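Local coordinates for protein SusD homolog (Bacteroides thetaiotaomicron, PDB 3EHM) that probably binds mucin O-glycans at the cell surface as a SusD-like lipoprotein, contributing to their utilization by a human gut symbiont, at residues Thr270-Thr275 / Phe327-Lys332; Pro309-Asn314 / Ser400-Gly405. All blocks are in the same frame, centred on the assembly; numbering follows the deposited sequence.

Interaction 1 of 2, residues Thr270-Thr275 / Phe327-Lys332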
# COMPACT_ATOMS: atom_id res chain seq x y z
N THR A 270 -0.52 -16.02 -7.29
CA THR A 270 -0.68 -15.31 -6.03
C THR A 270 -1.44 -16.10 -4.98
O THR A 270 -2.58 -16.52 -5.19
CB THR A 270 -1.37 -13.95 -6.25
OG1 THR A 270 -0.51 -13.11 -7.03
CG2 THR A 270 -1.65 -13.26 -4.91
N ARG A 271 -0.80 -16.30 -3.83
CA ARG A 271 -1.37 -17.06 -2.73
C ARG A 271 -1.18 -16.31 -1.40
O ARG A 271 -0.56 -15.24 -1.38
CB ARG A 271 -0.70 -18.43 -2.66
CG ARG A 271 -0.90 -19.28 -3.93
CD ARG A 271 -2.34 -19.78 -4.01
NE ARG A 271 -2.61 -20.64 -5.16
CZ ARG A 271 -3.16 -20.23 -6.30
NH1 ARG A 271 -3.48 -18.95 -6.47
NH2 ARG A 271 -3.41 -21.10 -7.27
N MSE A 272 -1.71 -16.87 -0.32
CA MSE A 272 -1.60 -16.24 1.01
C MSE A 272 -0.15 -16.20 1.49
O MSE A 272 0.57 -17.20 1.44
CB MSE A 272 -2.45 -17.02 2.03
CG MSE A 272 -2.43 -16.43 3.44
SE MSE A 272 -3.46 -17.51 4.69
CE MSE A 272 -2.37 -19.11 4.66
N GLY A 273 0.28 -15.03 1.96
CA GLY A 273 1.64 -14.85 2.44
C GLY A 273 1.88 -15.37 3.84
O GLY A 273 0.98 -15.39 4.67
N ALA A 274 3.12 -15.76 4.12
CA ALA A 274 3.50 -16.31 5.42
C ALA A 274 3.39 -15.30 6.56
O ALA A 274 2.89 -15.62 7.64
CB ALA A 274 4.91 -16.87 5.37
N THR A 275 3.85 -14.08 6.32
CA THR A 275 3.80 -13.06 7.35
C THR A 275 2.38 -12.78 7.84
O THR A 275 2.10 -12.86 9.03
CB THR A 275 4.42 -11.74 6.86
OG1 THR A 275 5.77 -11.99 6.44
CG2 THR A 275 4.42 -10.71 7.99
N PHE A 327 -2.30 -25.06 -4.74
CA PHE A 327 -3.42 -25.30 -3.84
C PHE A 327 -3.23 -24.78 -2.42
O PHE A 327 -3.88 -25.25 -1.48
CB PHE A 327 -3.76 -26.78 -3.84
CG PHE A 327 -4.09 -27.30 -5.20
CD1 PHE A 327 -3.11 -27.91 -5.98
CD2 PHE A 327 -5.36 -27.11 -5.74
CE1 PHE A 327 -3.39 -28.31 -7.29
CE2 PHE A 327 -5.65 -27.52 -7.04
CZ PHE A 327 -4.66 -28.12 -7.81
N ALA A 328 -2.32 -23.82 -2.26
CA ALA A 328 -2.10 -23.21 -0.96
C ALA A 328 -3.28 -22.26 -0.78
O ALA A 328 -4.06 -22.07 -1.72
CB ALA A 328 -0.79 -22.42 -0.96
N SER A 329 -3.44 -21.69 0.41
CA SER A 329 -4.54 -20.76 0.64
C SER A 329 -4.47 -19.63 -0.38
O SER A 329 -3.38 -19.18 -0.74
CB SER A 329 -4.46 -20.19 2.06
OG SER A 329 -4.72 -21.20 3.02
N ARG A 330 -5.63 -19.19 -0.85
CA ARG A 330 -5.70 -18.12 -1.84
C ARG A 330 -6.48 -16.93 -1.31
O ARG A 330 -7.34 -17.08 -0.46
CB ARG A 330 -6.43 -18.59 -3.10
CG ARG A 330 -5.97 -19.90 -3.67
CD ARG A 330 -6.74 -20.22 -4.94
NE ARG A 330 -6.38 -21.53 -5.47
CZ ARG A 330 -6.72 -21.97 -6.68
NH1 ARG A 330 -7.42 -21.19 -7.49
NH2 ARG A 330 -6.35 -23.18 -7.07
N PRO A 331 -6.17 -15.73 -1.82
CA PRO A 331 -6.91 -14.55 -1.36
C PRO A 331 -8.35 -14.73 -1.83
O PRO A 331 -8.58 -15.19 -2.95
CB PRO A 331 -6.22 -13.40 -2.09
CG PRO A 331 -4.82 -13.90 -2.27
CD PRO A 331 -5.04 -15.33 -2.67
N LYS A 332 -9.32 -14.40 -0.98
CA LYS A 332 -10.71 -14.50 -1.39
C LYS A 332 -11.02 -13.26 -2.20
O LYS A 332 -10.76 -12.13 -1.76
CB LYS A 332 -11.64 -14.55 -0.17
CG LYS A 332 -11.72 -15.92 0.48
CD LYS A 332 -12.83 -15.96 1.53
CE LYS A 332 -13.00 -17.37 2.08
NZ LYS A 332 -14.00 -17.41 3.18
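R271 and R330 run alongside each other in the same direction, their guanidinium groups stacked face on face: the centres are 4.0 Å apart and the planes only 13° from parallel. NH2 of R271 sits over the centre of the R330 group, 3.5 Å from R330 CZ, and NE of R330 in turn lies over the R271 plane. The two chains reach this overlap differently. R271 leaves a strand and must bend at chi2 (-72°) to bring its head across the loop, whereas R330 runs extended from CG to NE, with its CG 3.6 Å from R271 CD. Two positive charges this close probably still repel, a cost likely offset by acceptors round the rims. R271 NH1 bonds in its own plane to T270 O at 2.9 Å and also to V264 O, and NH2 bonds to K326 O, to which R330 NH2 adds a weak bond; R330 NH1 bonds weakly to N265 OD1. Arginine suits both places, since its flat head can stack through a face while bonding round its rim.

Beside the stack, M272 N donates a nearly straight bond of 2.9 Å to S329 O. The selenomethionine side chain of M272 turns at its last torsion (66°), which sets CE 3.5 Å from S329 CB. The small S329 permits this close approach, and its OG is bonded to F308 N. At the other end, P331 CD lies 3.7 Å from T270 O, and the apolar CG2 of T270 faces the proline ring.

The arrangement is an irregular loop laid across the edge of a short two-stranded antiparallel sheet, 67-69 with 270-272, joined to it by one backbone bond and a stacked arginine pair, within the SusD-like fold.

Interaction 2 of 2, residues Pro309-Asn314 / Ser400-Gly405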
# COMPACT_ATOMS: atom_id res chain seq x y z
N PRO A 309 0.29 -21.15 3.96
CA PRO A 309 0.92 -19.98 3.33
C PRO A 309 2.10 -20.33 2.42
O PRO A 309 2.62 -21.45 2.44
CB PRO A 309 1.36 -19.15 4.52
CG PRO A 309 1.82 -20.22 5.48
CD PRO A 309 0.71 -21.26 5.37
N VAL A 310 2.50 -19.35 1.61
CA VAL A 310 3.64 -19.48 0.72
C VAL A 310 4.63 -18.45 1.24
O VAL A 310 4.26 -17.30 1.50
CB VAL A 310 3.25 -19.17 -0.74
CG1 VAL A 310 4.48 -19.20 -1.64
CG2 VAL A 310 2.23 -20.21 -1.23
N ALA A 311 5.88 -18.86 1.41
CA ALA A 311 6.90 -17.97 1.96
C ALA A 311 7.18 -16.76 1.08
O ALA A 311 6.96 -16.78 -0.13
CB ALA A 311 8.18 -18.75 2.21
N PRO A 312 7.67 -15.67 1.70
CA PRO A 312 7.98 -14.45 0.94
C PRO A 312 9.20 -14.66 0.06
O PRO A 312 10.12 -15.40 0.41
CB PRO A 312 8.22 -13.42 2.03
CG PRO A 312 8.82 -14.24 3.13
CD PRO A 312 7.96 -15.48 3.13
N THR A 313 9.19 -14.00 -1.10
CA THR A 313 10.29 -14.10 -2.05
C THR A 313 10.66 -15.57 -2.26
O THR A 313 11.79 -16.00 -2.03
CB THR A 313 11.51 -13.28 -1.54
OG1 THR A 313 11.07 -11.96 -1.20
CG2 THR A 313 12.58 -13.17 -2.62
N ASN A 314 9.66 -16.33 -2.72
CA ASN A 314 9.78 -17.75 -2.99
C ASN A 314 10.95 -18.04 -3.92
O ASN A 314 11.14 -17.35 -4.92
CB ASN A 314 8.48 -18.26 -3.63
CG ASN A 314 8.44 -19.77 -3.79
OD1 ASN A 314 7.47 -20.32 -4.29
ND2 ASN A 314 9.49 -20.45 -3.35
N SER A 400 8.84 -27.94 9.41
CA SER A 400 7.80 -28.96 9.38
C SER A 400 6.50 -28.42 8.78
O SER A 400 5.99 -28.97 7.81
CB SER A 400 7.51 -29.46 10.80
OG SER A 400 8.71 -29.85 11.45
N ASN A 401 5.99 -27.34 9.37
CA ASN A 401 4.73 -26.74 8.92
C ASN A 401 4.73 -26.23 7.48
O ASN A 401 3.69 -26.27 6.82
CB ASN A 401 4.34 -25.59 9.85
CG ASN A 401 2.89 -25.17 9.68
OD1 ASN A 401 2.56 -23.98 9.71
ND2 ASN A 401 2.01 -26.15 9.50
N TYR A 402 5.86 -25.74 7.00
CA TYR A 402 5.91 -25.24 5.63
C TYR A 402 6.00 -26.43 4.68
O TYR A 402 6.95 -27.21 4.75
CB TYR A 402 7.10 -24.31 5.42
CG TYR A 402 7.02 -23.57 4.11
CD1 TYR A 402 5.95 -22.71 3.85
CD2 TYR A 402 7.98 -23.75 3.12
CE1 TYR A 402 5.84 -22.05 2.63
CE2 TYR A 402 7.88 -23.09 1.89
CZ TYR A 402 6.81 -22.24 1.66
OH TYR A 402 6.69 -21.60 0.45
N LYS A 403 5.04 -26.56 3.78
CA LYS A 403 5.02 -27.70 2.88
C LYS A 403 5.49 -27.50 1.45
O LYS A 403 5.47 -28.44 0.66
CB LYS A 403 3.61 -28.29 2.87
CG LYS A 403 2.51 -27.26 3.07
CD LYS A 403 1.12 -27.89 3.04
CE LYS A 403 0.89 -28.86 4.19
NZ LYS A 403 0.71 -28.19 5.50
N TYR A 404 5.95 -26.30 1.10
CA TYR A 404 6.39 -26.05 -0.27
C TYR A 404 7.89 -25.83 -0.43
O TYR A 404 8.32 -25.08 -1.30
CB TYR A 404 5.61 -24.86 -0.83
CG TYR A 404 4.12 -25.01 -0.61
CD1 TYR A 404 3.41 -24.06 0.11
CD2 TYR A 404 3.43 -26.13 -1.09
CE1 TYR A 404 2.05 -24.22 0.37
CE2 TYR A 404 2.07 -26.30 -0.83
CZ TYR A 404 1.39 -25.34 -0.10
OH TYR A 404 0.06 -25.51 0.17
N GLY A 405 8.67 -26.50 0.40
CA GLY A 405 10.11 -26.37 0.32
C GLY A 405 10.73 -26.24 1.69
O GLY A 405 10.06 -26.44 2.70
O HOH W 1 2.83 -24.03 3.96
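With CG anti to the backbone N (chi1 -169°), Y402 extends its ring to the backbone of 309-311, while Y404, its CG beside its own N at chi1 -50°, brings a second ring up to P309 O. The Y402 hydroxyl accepts a nearly straight bond from A311 N, 3.0 Å from N to OH with an angle of 173° at the hydrogen. Tyrosine suits this place because its ring spans from one loop to the other and its oxygen accepts from a buried amide. A311, small enough to let the ring approach, rests its CB 3.8 Å from Y402 CZ.

P309 O is met at the edges of both rings, by Y402 CE1 at 3.3 Å and Y404 CE1 at 3.5 Å, and accepts a hydrogen bond from a water, 3.0 Å away, which also accepts a weak one from K403 N. V310 adds apolar packing, its CG2 lying 4.2 Å from Y404 CD1. A phenylalanine in place of Y402 would probably leave the buried A311 N without its acceptor.

P309 also packs on W277 of helix 274-282, and K403 makes cation-pi contacts with F308 and Y297. The whole is loop-on-loop packing in the SusD-like fold, in which aromatic side chains and a bridging water join two segments lacking regular secondary structure.

Overall arrangement
Interactions 1 and 2 form one continuous buried region, their centres about 10 Å apart and on the same side of the chain's centre. A probable hydrogen bond from V310 N to M272 O, 2.9 Å long, joins segment 309-314 to strand 270-272, so M272 uses its N toward 327-332 and its O toward 309-314. Side chains continue the join: M272 CE lies 3.4 Å from P309 N, and Y404 OH lies 3.4 Å from A328 CA. The four segments alternate along the sequence: the single loop between strands 304-306 and 339-342 supplies a segment to each contact, touching strand 270-272 in interaction 1 and the loop before helix 429-445 in interaction 2.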